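Local atomic coordinates of predicted protease of the collagenase family (Methanopyrus kandleri, PDB entry 5D88), a protein that probably acts as a peptidase of the U32 family, built on a TIM barrel and carrying a bound zinc ion. Residues 25-30 with 81-86; 124-129 with 137-142. One frame throughout, in Å; residues are numbered along the deposited sequence.

How the contacts relate
Read from the N terminus, the chain lays down strand 23-27 and then strands 43-47 and 79-83, and contact 1 closes this first loop by joining the first and third strands across the inside of the TIM barrel. Contact 2 follows in series, opening only after contact 1 has closed; it shuts a much shorter loop between helix 123-132 and strand 136-139, on the outside of the same barrel. One contact thus lies within the barrel interior and the other seats a helix on its outer wall. Their centres lie about 13 Å apart, and they meet where D85 probably hydrogen-bonds S140 and T142, while F86 and M84 pack against L125.

Contact 1 of 2, residues 25-30 with 81-86; sequences WYLCCS and QALMDF
The indole of W25 carries the side-chain amide of Q81 on one face, the two planes only 17° apart, in a stacked arrangement displaced toward the six-membered ring. NE2 of Q81 sits 3.5 Å from CH2 of W25, and CG of Q81 comes equally close to CZ3 of W25, at 3.5 Å. The other end of the amide, OE1, lies 3.8 Å above the indole plane and is offset toward its rim. Beyond CG the glutamine chain runs extended, crossing the line of the tryptophan side chain at about a right angle. Both residues set CG anti to the carbonyl carbon (chi1 -67° in W25 and -66° in Q81), which places the indole and the glutamine chain beside their own backbone nitrogens and lets them meet inside the barrel. Two residues further along each strand, CD1 of L27 touches CD2 of L83 at 4.3 Å, a looser apolar contact.

Strands 23-27 and 79-83 are not neighbours in the sheet, since 43-47 lies between them; the CA atoms of W25 and Q81 are 9.0 Å apart, and no hydrogen bond joins the two segments. Side chains alone span this part of the TIM-barrel interior, and V45 of the intervening strand touches W25, Q81 and L83.

R187, from strand 185-190, donates through NH2 to OE1 of Q81 and also makes a cation-pi contact with W25. The buried amide oxygen is therefore satisfied, and the same guanidinium group would probably polarise both the amide and the indole, adding an electrostatic component to a contact that is otherwise dispersive.

Contact 2 of 2, residues 124-129 with 137-142; sequences YLVEVL and VVVSHT. With ACT (acetate ion), chain C.
Helix 123-132 and strand 136-139 are successive elements of a beta-alpha-beta unit of the TIM barrel, and V126 and L129 of the helix meet V137 and V139 of the strand on the barrel's outer side. The short helix and strand segments run nearly antiparallel, at 165°, with their axes 9.1 Å apart at closest approach, as expected where the chain doubles back from a helix into the next parallel strand.

V137 is the hub. Its two methyls divide the work: CG1 reaches CG1 of V126 at 4.0 Å, while CG2 lies 3.9 Å from CB of L129. With CG1 of V137 anti to the backbone N (chi1 -178°), the methyls fork toward two residues one helical turn apart. V126 turns its other branch farther along the strand, where CG2 approaches CG2 of V139 at 4.2 Å. No hydrogen bond crosses between the segments; the interface is buried and wholly aliphatic. V120 of strand 117-120 also touches V126 and L129, and F154 of helix 148-157 packs on V126 and V139. On the outer side of the helix, Y124 and E127 pack against P224 and M228 of the second subunit.

Past the strand comes an ST turn: OG of S140, also hydrogen-bonded to OD2 of D85, accepts the backbone N-H of T142 almost straight, at 177°. CG2 of T142 lies over one face of the H141 imidazole. L56 N, I193 N and R204 NH2 hold an acetate ion, probably from the crystallisation liquor, and at the ring edge NE2 of H141 donates to its O across 2.8 Å.

Contact 1 of 2, residues 25-30 with 81-86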
ATOM      1  N   TRP A  25       2.738  -3.967  25.450  1.00 32.05           N
ATOM      2  CA  TRP A  25       1.371  -3.942  24.972  1.00 30.72           C
ATOM      3  C   TRP A  25       1.029  -5.285  24.349  1.00 30.35           C
ATOM      4  O   TRP A  25       1.856  -5.887  23.656  1.00 33.88           O
ATOM      5  CB  TRP A  25       1.208  -2.836  23.943  1.00 31.25           C
ATOM      6  CG  TRP A  25       1.354  -1.482  24.532  1.00 33.64           C
ATOM      7  CD1 TRP A  25       2.513  -0.817  24.805  1.00 34.27           C
ATOM      8  CD2 TRP A  25       0.294  -0.623  24.934  1.00 31.35           C
ATOM      9  NE1 TRP A  25       2.232   0.408  25.351  1.00 34.03           N
ATOM     10  CE2 TRP A  25       0.873   0.550  25.443  1.00 32.35           C
ATOM     11  CE3 TRP A  25      -1.092  -0.732  24.915  1.00 32.66           C
ATOM     12  CZ2 TRP A  25       0.110   1.609  25.915  1.00 31.65           C
ATOM     13  CZ3 TRP A  25      -1.843   0.310  25.387  1.00 33.00           C
ATOM     14  CH2 TRP A  25      -1.247   1.464  25.882  1.00 32.49           C
ATOM     15  N   TYR A  26      -0.195  -5.746  24.582  1.00 30.06           N
ATOM     16  CA  TYR A  26      -0.663  -7.017  24.052  1.00 30.16           C
ATOM     17  C   TYR A  26      -1.926  -6.822  23.225  1.00 29.43           C
ATOM     18  O   TYR A  26      -2.855  -6.127  23.640  1.00 31.65           O
ATOM     19  CB  TYR A  26      -0.929  -8.013  25.181  1.00 31.68           C
ATOM     20  CG  TYR A  26       0.340  -8.500  25.802  1.00 36.63           C
ATOM     21  CD1 TYR A  26       0.996  -7.756  26.765  1.00 39.11           C
ATOM     22  CD2 TYR A  26       0.914  -9.689  25.383  1.00 40.65           C
ATOM     23  CE1 TYR A  26       2.186  -8.202  27.318  1.00 42.02           C
ATOM     24  CE2 TYR A  26       2.089 -10.121  25.909  1.00 42.37           C
ATOM     25  CZ  TYR A  26       2.722  -9.384  26.880  1.00 44.51           C
ATOM     26  OH  TYR A  26       3.904  -9.862  27.394  1.00 50.28           O
ATOM     27  N   LEU A  27      -1.947  -7.449  22.060  1.00 29.34           N
ATOM     28  CA  LEU A  27      -3.152  -7.523  21.254  1.00 27.92           C
ATOM     29  C   LEU A  27      -4.228  -8.295  22.008  1.00 29.74           C
ATOM     30  O   LEU A  27      -3.951  -9.313  22.646  1.00 31.63           O
ATOM     31  CB  LEU A  27      -2.832  -8.219  19.922  1.00 29.09           C
ATOM     32  CG  LEU A  27      -4.019  -8.393  18.973  1.00 32.68           C
ATOM     33  CD1 LEU A  27      -4.426  -7.073  18.333  1.00 33.81           C
ATOM     34  CD2 LEU A  27      -3.723  -9.434  17.919  1.00 34.40           C
ATOM     35  N   CYS A  28      -5.465  -7.810  21.932  1.00 29.30           N
ATOM     36  CA  CYS A  28      -6.586  -8.514  22.538  1.00 30.16           C
ATOM     37  C   CYS A  28      -7.748  -8.492  21.560  1.00 31.81           C
ATOM     38  O   CYS A  28      -8.292  -7.415  21.272  1.00 31.33           O
ATOM     39  CB  CYS A  28      -6.968  -7.879  23.875  1.00 34.71           C
ATOM     40  SG  CYS A  28      -8.336  -8.688  24.646  1.00 38.75           S
ATOM     41  N   CYS A  29      -8.139  -9.681  21.077  1.00 32.83           N
ATOM     42  CA  CYS A  29      -9.158  -9.815  20.042  1.00 34.74           C
ATOM     43  C   CYS A  29     -10.481 -10.332  20.559  1.00 36.22           C
ATOM     44  O   CYS A  29     -11.439 -10.429  19.777  1.00 37.13           O
ATOM     45  CB  CYS A  29      -8.688 -10.751  18.929  1.00 38.61           C
ATOM     46  SG  CYS A  29      -7.303 -10.118  18.046  1.00 40.21           S
ATOM     47  N   SER A  30     -10.565 -10.671  21.838  1.00 36.11           N
ATOM     48  CA  SER A  30     -11.792 -11.216  22.398  1.00 39.19           C
ATOM     49  C   SER A  30     -11.751 -11.036  23.902  1.00 39.44           C
ATOM     50  O   SER A  30     -10.685 -10.878  24.499  1.00 39.18           O
ATOM     51  CB  SER A  30     -11.973 -12.701  22.053  1.00 39.88           C
ATOM     52  OG  SER A  30     -11.070 -13.504  22.786  1.00 39.42           O
ATOM     53  N   GLN A  81      -5.462   0.908  23.860  1.00 27.38           N
ATOM     54  CA  GLN A  81      -5.382   1.568  22.571  1.00 26.57           C
ATOM     55  C   GLN A  81      -6.264   0.847  21.565  1.00 26.58           C
ATOM     56  O   GLN A  81      -6.341  -0.384  21.545  1.00 27.97           O
ATOM     57  CB  GLN A  81      -3.942   1.637  22.069  1.00 27.96           C
ATOM     58  CG  GLN A  81      -3.073   2.534  22.934  1.00 29.32           C
ATOM     59  CD  GLN A  81      -1.606   2.546  22.545  1.00 30.08           C
ATOM     60  OE1 GLN A  81      -1.126   1.691  21.800  1.00 29.38           O
ATOM     61  NE2 GLN A  81      -0.876   3.517  23.077  1.00 30.99           N
ATOM     62  N   ALA A  82      -6.972   1.640  20.775  1.00 27.15           N
ATOM     63  CA  ALA A  82      -7.762   1.138  19.664  1.00 25.14           C
ATOM     64  C   ALA A  82      -6.856   0.932  18.462  1.00 25.37           C
ATOM     65  O   ALA A  82      -6.092   1.828  18.095  1.00 27.38           O
ATOM     66  CB  ALA A  82      -8.865   2.141  19.309  1.00 26.63           C
ATOM     67  N   LEU A  83      -6.969  -0.231  17.833  1.00 25.01           N
ATOM     68  CA  LEU A  83      -6.284  -0.522  16.578  1.00 24.62           C
ATOM     69  C   LEU A  83      -7.243  -0.226  15.435  1.00 22.83           C
ATOM     70  O   LEU A  83      -8.250  -0.923  15.253  1.00 25.17           O
ATOM     71  CB  LEU A  83      -5.802  -1.972  16.546  1.00 23.25           C
ATOM     72  CG  LEU A  83      -5.043  -2.444  15.303  1.00 24.76           C
ATOM     73  CD1 LEU A  83      -3.704  -1.695  15.161  1.00 27.26           C
ATOM     74  CD2 LEU A  83      -4.802  -3.923  15.395  1.00 27.26           C
ATOM     75  N   MET A  84      -6.920   0.813  14.673  1.00 22.94           N
ATOM     76  CA  MET A  84      -7.731   1.301  13.552  1.00 21.23           C
ATOM     77  C   MET A  84      -6.756   1.636  12.428  1.00 22.75           C
ATOM     78  O   MET A  84      -6.658   2.765  11.960  1.00 23.85           O
ATOM     79  CB  MET A  84      -8.567   2.521  13.947  1.00 24.14           C
ATOM     80  CG  MET A  84      -9.631   2.855  12.925  1.00 27.44           C
ATOM     81  SD  MET A  84     -10.672   4.206  13.473  1.00 27.78           S
ATOM     82  CE  MET A  84      -9.456   5.473  13.497  1.00 29.48           C
ATOM     83  N   ASP A  85      -5.989   0.630  11.995  1.00 21.31           N
ATOM     84  CA  ASP A  85      -4.819   0.877  11.164  1.00 21.24           C
ATOM     85  C   ASP A  85      -5.039   0.518   9.705  1.00 21.67           C
ATOM     86  O   ASP A  85      -4.094   0.142   9.017  1.00 22.40           O
ATOM     87  CB  ASP A  85      -3.588   0.163  11.714  1.00 21.84           C
ATOM     88  CG  ASP A  85      -3.675  -1.348  11.658  1.00 22.74           C
ATOM     89  OD1 ASP A  85      -4.742  -1.915  11.441  1.00 23.22           O
ATOM     90  OD2 ASP A  85      -2.624  -1.979  11.848  1.00 26.13           O
ATOM     91  N   PHE A  86      -6.256   0.696   9.209  1.00 21.12           N
ATOM     92  CA  PHE A  86      -6.513   0.550   7.787  1.00 21.75           C
ATOM     93  C   PHE A  86      -5.498   1.317   6.949  1.00 21.19           C
ATOM     94  O   PHE A  86      -5.079   2.428   7.298  1.00 23.17           O
ATOM     95  CB  PHE A  86      -7.936   1.011   7.430  1.00 22.38           C
ATOM     96  CG  PHE A  86      -8.232   2.449   7.735  1.00 22.41           C
ATOM     97  CD1 PHE A  86      -7.885   3.440   6.833  1.00 23.05           C
ATOM     98  CD2 PHE A  86      -8.900   2.795   8.901  1.00 22.25           C
ATOM     99  CE1 PHE A  86      -8.186   4.741   7.083  1.00 25.14           C
ATOM    100  CE2 PHE A  86      -9.219   4.109   9.169  1.00 24.37           C
ATOM    101  CZ  PHE A  86      -8.854   5.091   8.261  1.00 26.30           C
TER

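Contact 2 of 2, residues 124-129 with 137-142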
ATOM      1  N   TYR A 124      -3.369  10.902   7.062  1.00 25.81           N
ATOM      2  CA  TYR A 124      -4.393  11.909   7.303  1.00 26.58           C
ATOM      3  C   TYR A 124      -5.006  11.736   8.688  1.00 26.82           C
ATOM      4  O   TYR A 124      -5.292  12.726   9.375  1.00 26.29           O
ATOM      5  CB  TYR A 124      -5.438  11.812   6.197  1.00 28.23           C
ATOM      6  CG  TYR A 124      -6.576  12.784   6.262  1.00 30.29           C
ATOM      7  CD1 TYR A 124      -6.365  14.143   6.463  1.00 31.15           C
ATOM      8  CD2 TYR A 124      -7.877  12.349   6.068  1.00 34.83           C
ATOM      9  CE1 TYR A 124      -7.434  15.031   6.472  1.00 35.09           C
ATOM     10  CE2 TYR A 124      -8.943  13.228   6.096  1.00 36.45           C
ATOM     11  CZ  TYR A 124      -8.711  14.560   6.292  1.00 36.73           C
ATOM     12  OH  TYR A 124      -9.775  15.420   6.309  1.00 42.47           O
ATOM     13  N   LEU A 125      -5.220  10.481   9.112  1.00 25.47           N
ATOM     14  CA  LEU A 125      -5.727  10.231  10.457  1.00 26.36           C
ATOM     15  C   LEU A 125      -4.732  10.673  11.517  1.00 26.33           C
ATOM     16  O   LEU A 125      -5.131  11.170  12.574  1.00 27.77           O
ATOM     17  CB  LEU A 125      -6.053   8.757  10.655  1.00 27.77           C
ATOM     18  CG  LEU A 125      -7.498   8.397  10.436  1.00 33.37           C
ATOM     19  CD1 LEU A 125      -7.904   8.751   8.993  1.00 33.73           C
ATOM     20  CD2 LEU A 125      -7.655   6.935  10.752  1.00 35.87           C
ATOM     21  N   VAL A 126      -3.439  10.426  11.288  1.00 26.02           N
ATOM     22  CA  VAL A 126      -2.416  10.901  12.217  1.00 26.40           C
ATOM     23  C   VAL A 126      -2.589  12.391  12.443  1.00 27.02           C
ATOM     24  O   VAL A 126      -2.586  12.882  13.577  1.00 27.46           O
ATOM     25  CB  VAL A 126      -1.004  10.587  11.676  1.00 25.70           C
ATOM     26  CG1 VAL A 126       0.073  11.237  12.543  1.00 28.45           C
ATOM     27  CG2 VAL A 126      -0.765   9.073  11.601  1.00 26.38           C
ATOM     28  N   GLU A 127      -2.726  13.131  11.349  1.00 27.00           N
ATOM     29  CA  GLU A 127      -2.799  14.583  11.432  1.00 28.31           C
ATOM     30  C   GLU A 127      -4.055  15.037  12.175  1.00 28.28           C
ATOM     31  O   GLU A 127      -3.998  15.923  13.041  1.00 29.19           O
ATOM     32  CB  GLU A 127      -2.741  15.155  10.014  1.00 34.58           C
ATOM     33  CG  GLU A 127      -2.436  16.615   9.914  1.00 45.35           C
ATOM     34  CD  GLU A 127      -2.199  17.015   8.466  1.00 52.22           C
ATOM     35  OE1 GLU A 127      -2.977  16.575   7.584  1.00 53.60           O
ATOM     36  OE2 GLU A 127      -1.224  17.735   8.209  1.00 55.88           O
ATOM     37  N   VAL A 128      -5.206  14.460  11.838  1.00 27.46           N
ATOM     38  CA  VAL A 128      -6.448  14.873  12.490  1.00 28.45           C
ATOM     39  C   VAL A 128      -6.419  14.515  13.971  1.00 28.61           C
ATOM     40  O   VAL A 128      -6.818  15.324  14.822  1.00 28.69           O
ATOM     41  CB  VAL A 128      -7.666  14.245  11.784  1.00 29.12           C
ATOM     42  CG1 VAL A 128      -8.946  14.580  12.531  1.00 31.10           C
ATOM     43  CG2 VAL A 128      -7.789  14.735  10.335  1.00 29.04           C
ATOM     44  N   LEU A 129      -5.967  13.296  14.303  1.00 28.28           N
ATOM     45  CA  LEU A 129      -5.891  12.876  15.703  1.00 28.18           C
ATOM     46  C   LEU A 129      -4.991  13.792  16.507  1.00 31.43           C
ATOM     47  O   LEU A 129      -5.353  14.222  17.609  1.00 31.75           O
ATOM     48  CB  LEU A 129      -5.378  11.436  15.816  1.00 30.13           C
ATOM     49  CG  LEU A 129      -6.446  10.381  15.745  1.00 32.33           C
ATOM     50  CD1 LEU A 129      -5.779   9.039  15.449  1.00 34.48           C
ATOM     51  CD2 LEU A 129      -7.256  10.344  17.067  1.00 33.48           C
ATOM     52  N   VAL A 137      -1.029   9.068  19.769  1.00 27.11           N
ATOM     53  CA  VAL A 137      -1.101   8.763  18.342  1.00 27.21           C
ATOM     54  C   VAL A 137       0.046   7.819  18.001  1.00 26.21           C
ATOM     55  O   VAL A 137       1.218   8.215  18.022  1.00 27.85           O
ATOM     56  CB  VAL A 137      -1.045  10.032  17.486  1.00 28.50           C
ATOM     57  CG1 VAL A 137      -1.174   9.691  16.014  1.00 30.38           C
ATOM     58  CG2 VAL A 137      -2.130  11.002  17.897  1.00 30.71           C
ATOM     59  N   VAL A 138      -0.296   6.565  17.703  1.00 26.28           N
ATOM     60  CA  VAL A 138       0.670   5.500  17.423  1.00 26.01           C
ATOM     61  C   VAL A 138       0.579   5.160  15.941  1.00 25.23           C
ATOM     62  O   VAL A 138      -0.500   4.821  15.441  1.00 25.56           O
ATOM     63  CB  VAL A 138       0.393   4.247  18.263  1.00 26.57           C
ATOM     64  CG1 VAL A 138       1.443   3.166  17.994  1.00 27.35           C
ATOM     65  CG2 VAL A 138       0.325   4.573  19.727  1.00 28.23           C
ATOM     66  N   VAL A 139       1.704   5.228  15.240  1.00 24.41           N
ATOM     67  CA  VAL A 139       1.751   4.779  13.853  1.00 23.77           C
ATOM     68  C   VAL A 139       1.954   3.268  13.836  1.00 22.72           C
ATOM     69  O   VAL A 139       2.948   2.745  14.362  1.00 24.02           O
ATOM     70  CB  VAL A 139       2.854   5.485  13.069  1.00 23.73           C
ATOM     71  CG1 VAL A 139       2.896   4.951  11.639  1.00 24.30           C
ATOM     72  CG2 VAL A 139       2.622   6.999  13.074  1.00 24.97           C
ATOM     73  N   SER A 140       1.014   2.571  13.216  1.00 22.75           N
ATOM     74  CA  SER A 140       1.051   1.125  13.111  1.00 21.58           C
ATOM     75  C   SER A 140       2.211   0.652  12.251  1.00 22.30           C
ATOM     76  O   SER A 140       2.643   1.327  11.326  1.00 24.28           O
ATOM     77  CB  SER A 140      -0.251   0.616  12.487  1.00 22.90           C
ATOM     78  OG  SER A 140      -0.306  -0.811  12.515  1.00 24.94           O
ATOM     79  N   HIS A 141       2.675  -0.569  12.535  1.00 23.54           N
ATOM     80  CA  HIS A 141       3.607  -1.229  11.637  1.00 24.92           C
ATOM     81  C   HIS A 141       3.032  -1.405  10.235  1.00 25.02           C
ATOM     82  O   HIS A 141       3.802  -1.574   9.290  1.00 26.36           O
ATOM     83  CB  HIS A 141       4.021  -2.581  12.229  1.00 26.52           C
ATOM     84  CG  HIS A 141       2.983  -3.637  12.088  1.00 25.93           C
ATOM     85  ND1 HIS A 141       1.885  -3.713  12.917  1.00 26.34           N
ATOM     86  CD2 HIS A 141       2.858  -4.648  11.198  1.00 27.13           C
ATOM     87  CE1 HIS A 141       1.111  -4.705  12.525  1.00 26.65           C
ATOM     88  NE2 HIS A 141       1.688  -5.302  11.497  1.00 28.21           N
ATOM     89  N   THR A 142       1.703  -1.351  10.056  1.00 23.59           N
ATOM     90  CA  THR A 142       1.173  -1.496   8.698  1.00 23.80           C
ATOM     91  C   THR A 142       1.447  -0.281   7.816  1.00 23.57           C
ATOM     92  O   THR A 142       1.230  -0.359   6.602  1.00 24.04           O
ATOM     93  CB  THR A 142      -0.325  -1.752   8.723  1.00 23.43           C
ATOM     94  OG1 THR A 142      -0.967  -0.632   9.348  1.00 24.02           O
ATOM     95  CG2 THR A 142      -0.632  -3.062   9.484  1.00 25.29           C
TER
HETATM   96  C   ACT C 302       0.222  -8.323  10.335  1.00 29.69           C
HETATM   97  O   ACT C 302       1.371  -7.818  10.370  1.00 28.53           O
HETATM   98  OXT ACT C 302      -0.605  -7.766   9.577  1.00 30.11           O
HETATM   99  CH3 ACT C 302      -0.128  -9.548  11.135  1.00 29.97           C